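Local atomic coordinates of N-terminal acetyltransferase-like protein (Chaetomium thermophilum, PDB entry 5NNP), a protein that probably serves as the TPR-repeat auxiliary subunit of an N-terminal acetyltransferase A complex, supporting acetyl transfer to protein N-termini. Residues T413-F418 with A449-R454; E429-A434 with R442-K447; Q35-N40 with G44-M49; K68-I73 with Y78-V83. One frame throughout, in Å; residues are numbered along the deposited sequence.

Contact 1. Residues T413-F418 with A449-R454; sequences TKARIF and AKYQLR. With PO4 (phosphate ion), chain U.
Tyr-451 reaches from helix 442-454 across to Ala-415 and Arg-416 of helix 408-421, two helices of the all-helical, TPR-type array, while helix 424-436 flanks the meeting. The ring comes in edge first. Its CE2 points at the backbone of Ala-415, whose O lies near the ring plane at 3.9 Å, and the methyl CB of Ala-415 sits 4.2 Å from the same CE2. Farther along, OH of Tyr-451 ends beside the base of Arg-416, 3.8 Å from its CB. The two side chains cross at about a right angle, with ring and guanidinium planes 79° apart, so nothing stacks. Met-431 packs against the ring and Thr-430 against Ala-415, burying this part of the interface. Arg-416 leaves its backbone with CG trans to N (chi1 -177°), then bends at chi3, which turns the guanidinium edge toward a phosphate ion, probably taken up from the crystallisation liquor. Lys-450, extended beyond CG, comes to the same anion from helix 442-454 and donates from NZ to O3 at 2.7 Å. The ion thus bridges the two helices beside the tyrosine. NE and NH2 of Arg-416 both donate to phosphate O4, at 3.1 and 2.8 Å.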
# COMPACT_ATOMS: atom_id res chain seq x y z
N THR A 413 -3.81 14.25 -24.76
CA THR A 413 -3.50 15.58 -24.28
C THR A 413 -4.55 16.59 -24.74
O THR A 413 -4.93 17.50 -23.99
CB THR A 413 -2.10 16.03 -24.77
OG1 THR A 413 -1.10 15.37 -23.98
CG2 THR A 413 -1.93 17.53 -24.60
N LYS A 414 -5.02 16.43 -25.98
CA LYS A 414 -6.03 17.31 -26.53
C LYS A 414 -7.29 17.32 -25.67
O LYS A 414 -7.80 18.39 -25.30
CB LYS A 414 -6.38 16.89 -27.94
CG LYS A 414 -7.30 17.86 -28.63
CD LYS A 414 -7.41 17.54 -30.08
CE LYS A 414 -8.85 17.55 -30.50
NZ LYS A 414 -8.92 17.65 -31.97
N ALA A 415 -7.79 16.12 -25.38
CA ALA A 415 -8.92 15.95 -24.46
C ALA A 415 -8.70 16.66 -23.13
O ALA A 415 -9.63 17.21 -22.55
CB ALA A 415 -9.18 14.44 -24.23
N ARG A 416 -7.47 16.62 -22.63
CA ARG A 416 -7.16 17.18 -21.31
C ARG A 416 -7.25 18.70 -21.35
O ARG A 416 -7.59 19.34 -20.36
CB ARG A 416 -5.78 16.73 -20.84
CG ARG A 416 -5.41 17.20 -19.45
CD ARG A 416 -4.06 16.65 -19.01
NE ARG A 416 -4.11 15.22 -18.70
CZ ARG A 416 -3.70 14.25 -19.52
NH1 ARG A 416 -3.20 14.55 -20.71
NH2 ARG A 416 -3.79 12.98 -19.13
N ILE A 417 -6.95 19.28 -22.51
CA ILE A 417 -7.06 20.72 -22.70
C ILE A 417 -8.53 21.12 -22.67
O ILE A 417 -8.92 22.11 -22.02
CB ILE A 417 -6.39 21.14 -24.03
CG1 ILE A 417 -4.91 20.72 -24.00
CG2 ILE A 417 -6.51 22.63 -24.26
CD1 ILE A 417 -4.13 21.09 -25.24
N PHE A 418 -9.35 20.33 -23.36
CA PHE A 418 -10.79 20.54 -23.32
C PHE A 418 -11.29 20.49 -21.89
O PHE A 418 -12.00 21.39 -21.45
CB PHE A 418 -11.52 19.50 -24.16
CG PHE A 418 -11.34 19.69 -25.63
CD1 PHE A 418 -11.11 20.95 -26.15
CD2 PHE A 418 -11.39 18.60 -26.49
CE1 PHE A 418 -10.94 21.14 -27.51
CE2 PHE A 418 -11.22 18.78 -27.85
CZ PHE A 418 -11.00 20.05 -28.36
N ALA A 449 -12.90 5.93 -19.66
CA ALA A 449 -13.92 5.67 -18.64
C ALA A 449 -13.98 6.78 -17.58
O ALA A 449 -15.06 7.20 -17.17
CB ALA A 449 -13.68 4.33 -17.99
N LYS A 450 -12.83 7.24 -17.13
CA LYS A 450 -12.76 8.27 -16.10
C LYS A 450 -13.38 9.55 -16.62
O LYS A 450 -14.23 10.16 -15.96
CB LYS A 450 -11.31 8.52 -15.67
CG LYS A 450 -11.14 9.65 -14.66
CD LYS A 450 -9.67 10.02 -14.50
CE LYS A 450 -9.47 11.17 -13.51
NZ LYS A 450 -8.03 11.33 -13.16
N TYR A 451 -12.96 9.94 -17.82
CA TYR A 451 -13.51 11.13 -18.46
C TYR A 451 -15.04 11.04 -18.66
O TYR A 451 -15.75 12.03 -18.50
CB TYR A 451 -12.80 11.40 -19.78
CG TYR A 451 -11.57 12.24 -19.58
CD1 TYR A 451 -10.67 11.93 -18.57
CD2 TYR A 451 -11.32 13.36 -20.36
CE1 TYR A 451 -9.55 12.70 -18.35
CE2 TYR A 451 -10.19 14.14 -20.15
CZ TYR A 451 -9.32 13.81 -19.14
OH TYR A 451 -8.20 14.58 -18.91
N GLN A 452 -15.53 9.86 -18.96
CA GLN A 452 -16.96 9.68 -19.10
C GLN A 452 -17.68 9.84 -17.76
O GLN A 452 -18.74 10.49 -17.68
CB GLN A 452 -17.25 8.32 -19.75
CG GLN A 452 -16.84 8.29 -21.23
CD GLN A 452 -16.77 6.89 -21.83
OE1 GLN A 452 -16.86 5.89 -21.11
NE2 GLN A 452 -16.62 6.82 -23.15
N LEU A 453 -17.10 9.28 -16.70
CA LEU A 453 -17.63 9.49 -15.35
C LEU A 453 -17.55 10.97 -14.95
O LEU A 453 -18.45 11.49 -14.31
CB LEU A 453 -16.88 8.63 -14.33
CG LEU A 453 -17.02 7.12 -14.48
CD1 LEU A 453 -16.12 6.43 -13.50
CD2 LEU A 453 -18.45 6.69 -14.27
N ARG A 454 -16.46 11.63 -15.33
CA ARG A 454 -16.35 13.07 -15.10
C ARG A 454 -17.46 13.82 -15.84
O ARG A 454 -17.86 14.91 -15.42
CB ARG A 454 -14.98 13.59 -15.53
CG ARG A 454 -13.85 13.15 -14.63
CD ARG A 454 -14.10 13.60 -13.20
NE ARG A 454 -13.06 13.15 -12.28
CZ ARG A 454 -11.92 13.79 -12.06
NH1 ARG A 454 -11.64 14.91 -12.70
NH2 ARG A 454 -11.05 13.30 -11.18
P PO4 U . -6.10 13.43 -16.02
O1 PO4 U . -6.92 13.95 -17.18
O2 PO4 U . -6.01 14.53 -14.98
O3 PO4 U . -6.75 12.22 -15.40
O4 PO4 U . -4.72 13.06 -16.53

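Contact 2. Residues E429-A434 with R442-K447; sequences ETMDYA and RYINSK. With PO4 (phosphate ion), chain U.
An antiparallel helical hairpin of the TPR-like array, helices 424-436 and 442-454, closes here through Met-431 and Ala-434 on one side and Ile-444 and Lys-447 on the other. The axes of the two short segments pass 8.8 Å apart at 164°. Met-431 carries one half of the seam: bends at chi2 (67°) and chi3 fold the thioether over Ile-444 and Lys-447. SD of Met-431 touches CD1 of Ile-444 at 3.8 Å, its CG rests on the backbone C of Lys-447 at the same distance, and its methyl CE meets the lysine CD at 4.0 Å. The other half belongs to Ile-444. Its CD1 touches both the Met-431 sulfur and, at 4.1 Å, CB of Ala-434, while its CG1 approaches the alanine carbonyl carbon. Lys-447 is apolar at its base and polar at its tip. Bends at chi2 and chi4 carry NZ away from the seam to a weak hydrogen bond with phosphate O3 (3.0 Å), and a glycerol accepts from the same nitrogen. Arg-442, at the start of helix 442-454, hydrogen-bonds to another protein chain. Within the array, Ala-415 of the preceding helix 408-421 packs on Met-431 and Thr-430.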
# COMPACT_ATOMS: atom_id res chain seq x y z
N GLU A 429 -15.59 12.78 -25.35
CA GLU A 429 -15.65 12.35 -26.75
C GLU A 429 -14.23 12.17 -27.32
O GLU A 429 -13.96 11.19 -28.00
CB GLU A 429 -16.44 13.35 -27.58
CG GLU A 429 -16.67 12.90 -29.02
CD GLU A 429 -17.45 13.92 -29.85
OE1 GLU A 429 -17.69 15.04 -29.37
OE2 GLU A 429 -17.83 13.57 -31.00
N THR A 430 -13.33 13.10 -27.01
CA THR A 430 -11.97 13.06 -27.54
C THR A 430 -11.10 11.98 -26.90
O THR A 430 -10.31 11.32 -27.58
CB THR A 430 -11.28 14.43 -27.38
OG1 THR A 430 -11.93 15.37 -28.24
CG2 THR A 430 -9.82 14.35 -27.77
N MET A 431 -11.26 11.77 -25.60
CA MET A 431 -10.48 10.74 -24.93
C MET A 431 -10.92 9.38 -25.43
O MET A 431 -10.10 8.48 -25.57
CB MET A 431 -10.65 10.80 -23.42
CG MET A 431 -9.62 9.97 -22.67
SD MET A 431 -7.93 10.61 -22.82
CE MET A 431 -7.98 12.02 -21.72
N ASP A 432 -12.21 9.23 -25.68
CA ASP A 432 -12.71 7.96 -26.18
C ASP A 432 -12.18 7.72 -27.58
O ASP A 432 -11.84 6.59 -27.93
CB ASP A 432 -14.23 7.92 -26.18
CG ASP A 432 -14.77 6.53 -26.50
OD1 ASP A 432 -14.74 5.66 -25.61
OD2 ASP A 432 -15.22 6.31 -27.65
N TYR A 433 -12.08 8.78 -28.39
CA TYR A 433 -11.49 8.61 -29.71
C TYR A 433 -10.05 8.13 -29.55
O TYR A 433 -9.63 7.20 -30.23
CB TYR A 433 -11.55 9.91 -30.52
CG TYR A 433 -10.87 9.81 -31.87
CD1 TYR A 433 -11.47 9.16 -32.93
CD2 TYR A 433 -9.61 10.35 -32.07
CE1 TYR A 433 -10.85 9.04 -34.16
CE2 TYR A 433 -8.97 10.24 -33.30
CZ TYR A 433 -9.60 9.59 -34.34
OH TYR A 433 -8.96 9.49 -35.56
N ALA A 434 -9.31 8.74 -28.63
CA ALA A 434 -7.94 8.32 -28.36
C ALA A 434 -7.87 6.83 -28.02
O ALA A 434 -6.97 6.12 -28.47
CB ALA A 434 -7.36 9.16 -27.22
N ARG A 442 -4.81 -0.83 -21.83
CA ARG A 442 -5.80 -0.55 -20.79
C ARG A 442 -5.70 0.87 -20.22
O ARG A 442 -6.71 1.44 -19.79
CB ARG A 442 -5.71 -1.57 -19.66
CG ARG A 442 -6.94 -1.52 -18.74
CD ARG A 442 -6.98 -2.61 -17.69
NE ARG A 442 -8.30 -2.69 -17.08
CZ ARG A 442 -8.65 -3.58 -16.15
NH1 ARG A 442 -7.79 -4.49 -15.71
NH2 ARG A 442 -9.89 -3.57 -15.66
N TYR A 443 -4.50 1.45 -20.22
CA TYR A 443 -4.33 2.78 -19.67
C TYR A 443 -5.23 3.78 -20.34
O TYR A 443 -5.89 4.56 -19.67
CB TYR A 443 -2.88 3.26 -19.80
CG TYR A 443 -2.69 4.65 -19.21
CD1 TYR A 443 -3.03 5.78 -19.94
CD2 TYR A 443 -2.22 4.81 -17.91
CE1 TYR A 443 -2.89 7.04 -19.40
CE2 TYR A 443 -2.07 6.06 -17.37
CZ TYR A 443 -2.40 7.18 -18.13
OH TYR A 443 -2.24 8.44 -17.59
N ILE A 444 -5.25 3.79 -21.67
CA ILE A 444 -6.10 4.72 -22.38
C ILE A 444 -7.57 4.32 -22.19
O ILE A 444 -8.45 5.18 -22.13
CB ILE A 444 -5.73 4.83 -23.89
CG1 ILE A 444 -6.40 6.06 -24.52
CG2 ILE A 444 -6.05 3.56 -24.68
CD1 ILE A 444 -6.10 7.36 -23.74
N ASN A 445 -7.85 3.03 -22.04
CA ASN A 445 -9.22 2.63 -21.76
C ASN A 445 -9.68 3.20 -20.42
O ASN A 445 -10.80 3.71 -20.30
CB ASN A 445 -9.35 1.11 -21.76
CG ASN A 445 -10.78 0.64 -21.46
OD1 ASN A 445 -11.17 0.54 -20.30
ND2 ASN A 445 -11.55 0.34 -22.50
N SER A 446 -8.80 3.15 -19.41
CA SER A 446 -9.11 3.67 -18.08
C SER A 446 -9.33 5.19 -18.09
O SER A 446 -10.20 5.69 -17.38
CB SER A 446 -8.00 3.32 -17.09
OG SER A 446 -7.83 1.91 -16.99
N LYS A 447 -8.55 5.90 -18.87
CA LYS A 447 -8.70 7.34 -19.03
C LYS A 447 -10.07 7.72 -19.61
O LYS A 447 -10.73 8.66 -19.16
CB LYS A 447 -7.60 7.88 -19.92
CG LYS A 447 -6.45 8.45 -19.17
CD LYS A 447 -6.84 9.78 -18.58
CE LYS A 447 -5.73 10.30 -17.69
NZ LYS A 447 -5.68 9.57 -16.39
P PO4 U . -6.10 13.43 -16.02
O1 PO4 U . -6.92 13.95 -17.18
O2 PO4 U . -6.01 14.53 -14.98
O3 PO4 U . -6.75 12.22 -15.40
O4 PO4 U . -4.72 13.06 -16.53

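Contact 3. Residues Q35-N40 with G44-M49; sequences QILKKN and GDTMSM
No ring or other flat group takes part where Leu-37 and Ile-36 meet Thr-46 and Met-47. Phe-14 of helix 9-22, outside the two segments, packs against Thr-46. The contact itself is made by the methyls of Ile-36 and Leu-37 against Thr-46 and the CG of Met-47. Leu-37 and Thr-46 reach toward each other tip to tip, the leucine CD2 standing 3.8 Å from the threonine CG2, and the same CD2 lies 3.9 Å from CG of Met-47. With chi1 at -62°, Thr-46 holds its methyl trans to its own N, facing Leu-37, and its hydroxyl beside that N. OG1 therefore turns to the other residue of the pair and lies 3.9 Å from CD1 of Ile-36. This is the turn-linked association of helices 26-37 and 44-55 within a tetratricopeptide repeat region. The carbonyl O of Ile-36 accepts from both Lys-39 N (3.3 Å) and Asn-40 N (2.7 Å). Beyond Leu-37, Met-47 bends at chi3 and packs on Leu-66, Ala-70 and Ile-73 of helix 60-73, and Ile-36 meets Leu-13 of helix 9-22.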
# COMPACT_ATOMS: atom_id res chain seq x y z
N GLN A 35 -29.27 -37.93 18.28
CA GLN A 35 -29.53 -39.16 19.02
C GLN A 35 -28.91 -39.13 20.42
O GLN A 35 -29.38 -39.81 21.33
CB GLN A 35 -29.01 -40.38 18.25
CG GLN A 35 -29.59 -41.69 18.76
CD GLN A 35 -29.05 -42.90 18.04
OE1 GLN A 35 -28.13 -42.79 17.23
NE2 GLN A 35 -29.61 -44.07 18.33
N ILE A 36 -27.85 -38.35 20.59
CA ILE A 36 -27.24 -38.18 21.91
C ILE A 36 -28.06 -37.22 22.76
O ILE A 36 -28.21 -37.42 23.96
CB ILE A 36 -25.80 -37.65 21.83
CG1 ILE A 36 -24.96 -38.49 20.87
CG2 ILE A 36 -25.16 -37.62 23.21
CD1 ILE A 36 -23.52 -38.06 20.80
N LEU A 37 -28.58 -36.18 22.11
CA LEU A 37 -29.29 -35.11 22.79
C LEU A 37 -30.72 -35.51 23.20
O LEU A 37 -31.35 -34.83 24.01
CB LEU A 37 -29.33 -33.86 21.89
CG LEU A 37 -28.00 -33.17 21.56
CD1 LEU A 37 -28.18 -32.08 20.50
CD2 LEU A 37 -27.35 -32.60 22.82
N LYS A 38 -31.22 -36.61 22.65
CA LYS A 38 -32.54 -37.11 23.03
C LYS A 38 -32.43 -37.93 24.31
O LYS A 38 -33.41 -38.08 25.04
CB LYS A 38 -33.15 -37.94 21.90
CG LYS A 38 -34.61 -38.30 22.13
CD LYS A 38 -35.20 -39.03 20.94
CE LYS A 38 -36.67 -39.37 21.17
NZ LYS A 38 -37.24 -40.15 20.05
N LYS A 39 -31.24 -38.45 24.59
CA LYS A 39 -30.97 -39.21 25.81
C LYS A 39 -30.29 -38.35 26.87
O LYS A 39 -30.65 -38.40 28.05
CB LYS A 39 -30.11 -40.45 25.50
CG LYS A 39 -30.80 -41.50 24.63
CD LYS A 39 -30.04 -42.84 24.62
CE LYS A 39 -28.62 -42.70 24.08
NZ LYS A 39 -27.93 -44.02 23.99
N ASN A 40 -29.31 -37.56 26.46
CA ASN A 40 -28.62 -36.65 27.36
C ASN A 40 -28.66 -35.22 26.81
O ASN A 40 -27.67 -34.74 26.26
CB ASN A 40 -27.18 -37.11 27.57
CG ASN A 40 -26.56 -36.53 28.83
OD1 ASN A 40 -26.91 -35.44 29.28
ND2 ASN A 40 -25.63 -37.28 29.42
N GLY A 44 -23.12 -30.70 26.94
CA GLY A 44 -22.48 -29.53 26.36
C GLY A 44 -21.58 -29.76 25.16
O GLY A 44 -21.69 -29.06 24.15
N ASP A 45 -20.68 -30.74 25.25
CA ASP A 45 -19.75 -30.99 24.16
C ASP A 45 -20.48 -31.28 22.86
O ASP A 45 -20.06 -30.83 21.80
CB ASP A 45 -18.82 -32.16 24.51
CG ASP A 45 -17.84 -31.81 25.61
OD1 ASP A 45 -18.05 -30.77 26.27
OD2 ASP A 45 -16.87 -32.57 25.81
N THR A 46 -21.59 -32.00 22.96
CA THR A 46 -22.38 -32.32 21.78
C THR A 46 -23.11 -31.09 21.23
O THR A 46 -23.20 -30.90 20.01
CB THR A 46 -23.38 -33.45 22.08
OG1 THR A 46 -22.67 -34.64 22.45
CG2 THR A 46 -24.25 -33.75 20.85
N MET A 47 -23.63 -30.25 22.12
CA MET A 47 -24.36 -29.07 21.68
C MET A 47 -23.43 -28.15 20.89
O MET A 47 -23.83 -27.59 19.86
CB MET A 47 -24.95 -28.32 22.87
CG MET A 47 -25.81 -29.17 23.78
SD MET A 47 -26.42 -28.22 25.19
CE MET A 47 -27.28 -26.89 24.35
N SER A 48 -22.19 -28.01 21.37
CA SER A 48 -21.16 -27.21 20.70
C SER A 48 -20.83 -27.76 19.31
O SER A 48 -20.68 -27.00 18.36
CB SER A 48 -19.88 -27.15 21.53
OG SER A 48 -20.11 -26.55 22.79
N MET A 49 -20.70 -29.08 19.21
CA MET A 49 -20.41 -29.73 17.94
C MET A 49 -21.54 -29.51 16.94
O MET A 49 -21.31 -29.43 15.74
CB MET A 49 -20.17 -31.22 18.13
CG MET A 49 -18.85 -31.54 18.80
SD MET A 49 -17.49 -30.77 17.92
CE MET A 49 -17.77 -31.41 16.27

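Contact 4. Residues K68-I73 with Y78-V83; sequences KEALTI and YICWHV
Leu-71 of helix 60-73 packs against helix 78-90 at two points, its base on Cys-80 and its methyls on Trp-81. The backbones approach closely here, with the CA atoms of Leu-71 and Cys-80 only 5.2 Å apart, and CB of Leu-71 meets CB of Cys-80 at 3.9 Å. The leucine CG is wedged between its own N and carbonyl carbon (chi1 58°), which turns the isobutyl group to the indole. There CD2 stands over one face of the six-membered ring, 4.0 Å from its centroid and 16° off the normal, a CH-pi contact; the other methyl, CD1, lies 3.9 Å from CH2 of the same ring. The leucine and tryptophan side chains cross at about a right angle. The ring is fixed from beyond the pair, by a hydrogen bond from NE1 to Met-75 O and an edge-to-face meeting with Phe-103. Ala-70 adds a thinner contact, its CB 4.4 Å from the sulfur of Cys-80, and Ser-48 of helix 44-55 packs on both Ala-70 and Cys-80. The outer side of helix 60-73 is quite different. Lys-68, Glu-69 and Thr-72 are exposed and make no contact with segment 78-83. Thr-72 folds back on its own helix instead, OG1 donating to Lys-68 O at 3.1 Å, while Thr-72 N reaches that oxygen from the opposite face of the carbonyl plane. The axes of the two short segments, 9.0 Å apart and running at 155°, make this the antiparallel neighbour packing of a TPR array, with helix 78-90 opening the predicted repeat 78-111.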
# COMPACT_ATOMS: atom_id res chain seq x y z
N LYS A 68 -23.47 -20.67 22.88
CA LYS A 68 -23.50 -19.88 24.10
C LYS A 68 -24.26 -20.61 25.22
O LYS A 68 -23.85 -20.60 26.39
CB LYS A 68 -24.13 -18.51 23.81
CG LYS A 68 -24.14 -17.53 24.96
CD LYS A 68 -23.91 -16.12 24.46
CE LYS A 68 -25.18 -15.51 23.88
NZ LYS A 68 -24.90 -14.16 23.34
N GLU A 69 -25.36 -21.25 24.85
CA GLU A 69 -26.11 -22.11 25.76
C GLU A 69 -25.26 -23.28 26.25
O GLU A 69 -25.40 -23.72 27.39
CB GLU A 69 -27.38 -22.63 25.06
CG GLU A 69 -28.31 -23.38 25.96
CD GLU A 69 -28.77 -22.52 27.12
OE1 GLU A 69 -29.21 -21.38 26.87
OE2 GLU A 69 -28.69 -22.99 28.28
N ALA A 70 -24.38 -23.78 25.38
CA ALA A 70 -23.62 -24.99 25.66
C ALA A 70 -22.58 -24.71 26.71
O ALA A 70 -22.40 -25.49 27.65
CB ALA A 70 -22.96 -25.52 24.39
N LEU A 71 -21.90 -23.58 26.57
CA LEU A 71 -20.85 -23.26 27.51
C LEU A 71 -21.45 -22.77 28.83
O LEU A 71 -20.76 -22.70 29.84
CB LEU A 71 -19.88 -22.23 26.90
CG LEU A 71 -20.40 -20.88 26.43
CD1 LEU A 71 -20.63 -20.02 27.64
CD2 LEU A 71 -19.40 -20.25 25.47
N THR A 72 -22.74 -22.47 28.84
CA THR A 72 -23.43 -22.23 30.10
C THR A 72 -23.55 -23.55 30.87
O THR A 72 -23.29 -23.62 32.07
CB THR A 72 -24.83 -21.62 29.90
OG1 THR A 72 -24.72 -20.32 29.32
CG2 THR A 72 -25.57 -21.52 31.22
N ILE A 73 -23.95 -24.59 30.16
CA ILE A 73 -24.17 -25.89 30.76
C ILE A 73 -22.88 -26.48 31.29
O ILE A 73 -22.85 -27.03 32.39
CB ILE A 73 -24.80 -26.86 29.77
CG1 ILE A 73 -26.27 -26.48 29.57
CG2 ILE A 73 -24.65 -28.28 30.26
CD1 ILE A 73 -26.92 -27.14 28.41
N TYR A 78 -13.34 -27.32 27.48
CA TYR A 78 -12.47 -26.57 26.57
C TYR A 78 -13.01 -26.63 25.14
O TYR A 78 -12.72 -25.77 24.31
CB TYR A 78 -11.01 -27.08 26.62
CG TYR A 78 -10.73 -28.29 25.78
CD1 TYR A 78 -10.41 -28.16 24.43
CD2 TYR A 78 -10.80 -29.56 26.31
CE1 TYR A 78 -10.15 -29.26 23.65
CE2 TYR A 78 -10.55 -30.68 25.53
CZ TYR A 78 -10.23 -30.52 24.20
OH TYR A 78 -9.97 -31.62 23.41
N ILE A 79 -13.79 -27.67 24.85
CA ILE A 79 -14.45 -27.78 23.56
C ILE A 79 -15.50 -26.68 23.37
O ILE A 79 -15.51 -26.00 22.34
CB ILE A 79 -15.10 -29.15 23.38
CG1 ILE A 79 -14.01 -30.22 23.25
CG2 ILE A 79 -16.02 -29.17 22.18
CD1 ILE A 79 -14.50 -31.65 23.48
N CYS A 80 -16.36 -26.50 24.37
CA CYS A 80 -17.38 -25.46 24.27
C CYS A 80 -16.76 -24.07 24.04
O CYS A 80 -17.23 -23.29 23.20
CB CYS A 80 -18.26 -25.46 25.52
SG CYS A 80 -19.11 -27.04 25.84
N TRP A 81 -15.68 -23.76 24.76
CA TRP A 81 -15.04 -22.46 24.61
C TRP A 81 -14.31 -22.35 23.26
O TRP A 81 -14.39 -21.32 22.59
CB TRP A 81 -14.10 -22.20 25.78
CG TRP A 81 -14.87 -21.90 27.05
CD1 TRP A 81 -15.09 -22.74 28.10
CD2 TRP A 81 -15.55 -20.67 27.36
NE1 TRP A 81 -15.86 -22.12 29.05
CE2 TRP A 81 -16.16 -20.85 28.63
CE3 TRP A 81 -15.71 -19.45 26.69
CZ2 TRP A 81 -16.91 -19.84 29.25
CZ3 TRP A 81 -16.46 -18.44 27.32
CH2 TRP A 81 -17.05 -18.65 28.59
N HIS A 82 -13.63 -23.42 22.86
CA HIS A 82 -12.98 -23.49 21.55
C HIS A 82 -13.97 -23.21 20.41
O HIS A 82 -13.70 -22.38 19.54
CB HIS A 82 -12.32 -24.85 21.38
CG HIS A 82 -11.36 -24.93 20.23
ND1 HIS A 82 -10.82 -26.13 19.79
CD2 HIS A 82 -10.83 -23.97 19.43
CE1 HIS A 82 -10.01 -25.90 18.78
NE2 HIS A 82 -10.00 -24.60 18.54
N VAL A 83 -15.12 -23.89 20.43
CA VAL A 83 -16.18 -23.69 19.44
C VAL A 83 -16.64 -22.23 19.39
O VAL A 83 -16.71 -21.61 18.31
CB VAL A 83 -17.41 -24.58 19.75
CG1 VAL A 83 -18.60 -24.17 18.91
CG2 VAL A 83 -17.09 -26.04 19.50

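The four contacts form two widely separated groups: contacts 1 and 2 touch and share helix 442-454, while contacts 3 and 4, touching each other through Ser-48 and Cys-80 and through Met-47 and Ile-73, lie near the N-terminus, with the centres of contacts 1 and 4 about 60 Å apart. All are mostly buried, yet their chemistry differs. Contacts 3 and 4 join successive helices by apolar packing, with a CH-pi contact to an indole added in contact 4, beside exposed polar flanks. Contact 2 likewise joins neighbouring helices and is nested inside the wider loop closed by contact 1, which spans a helix between; both end at one phosphate, gathered by basic residues.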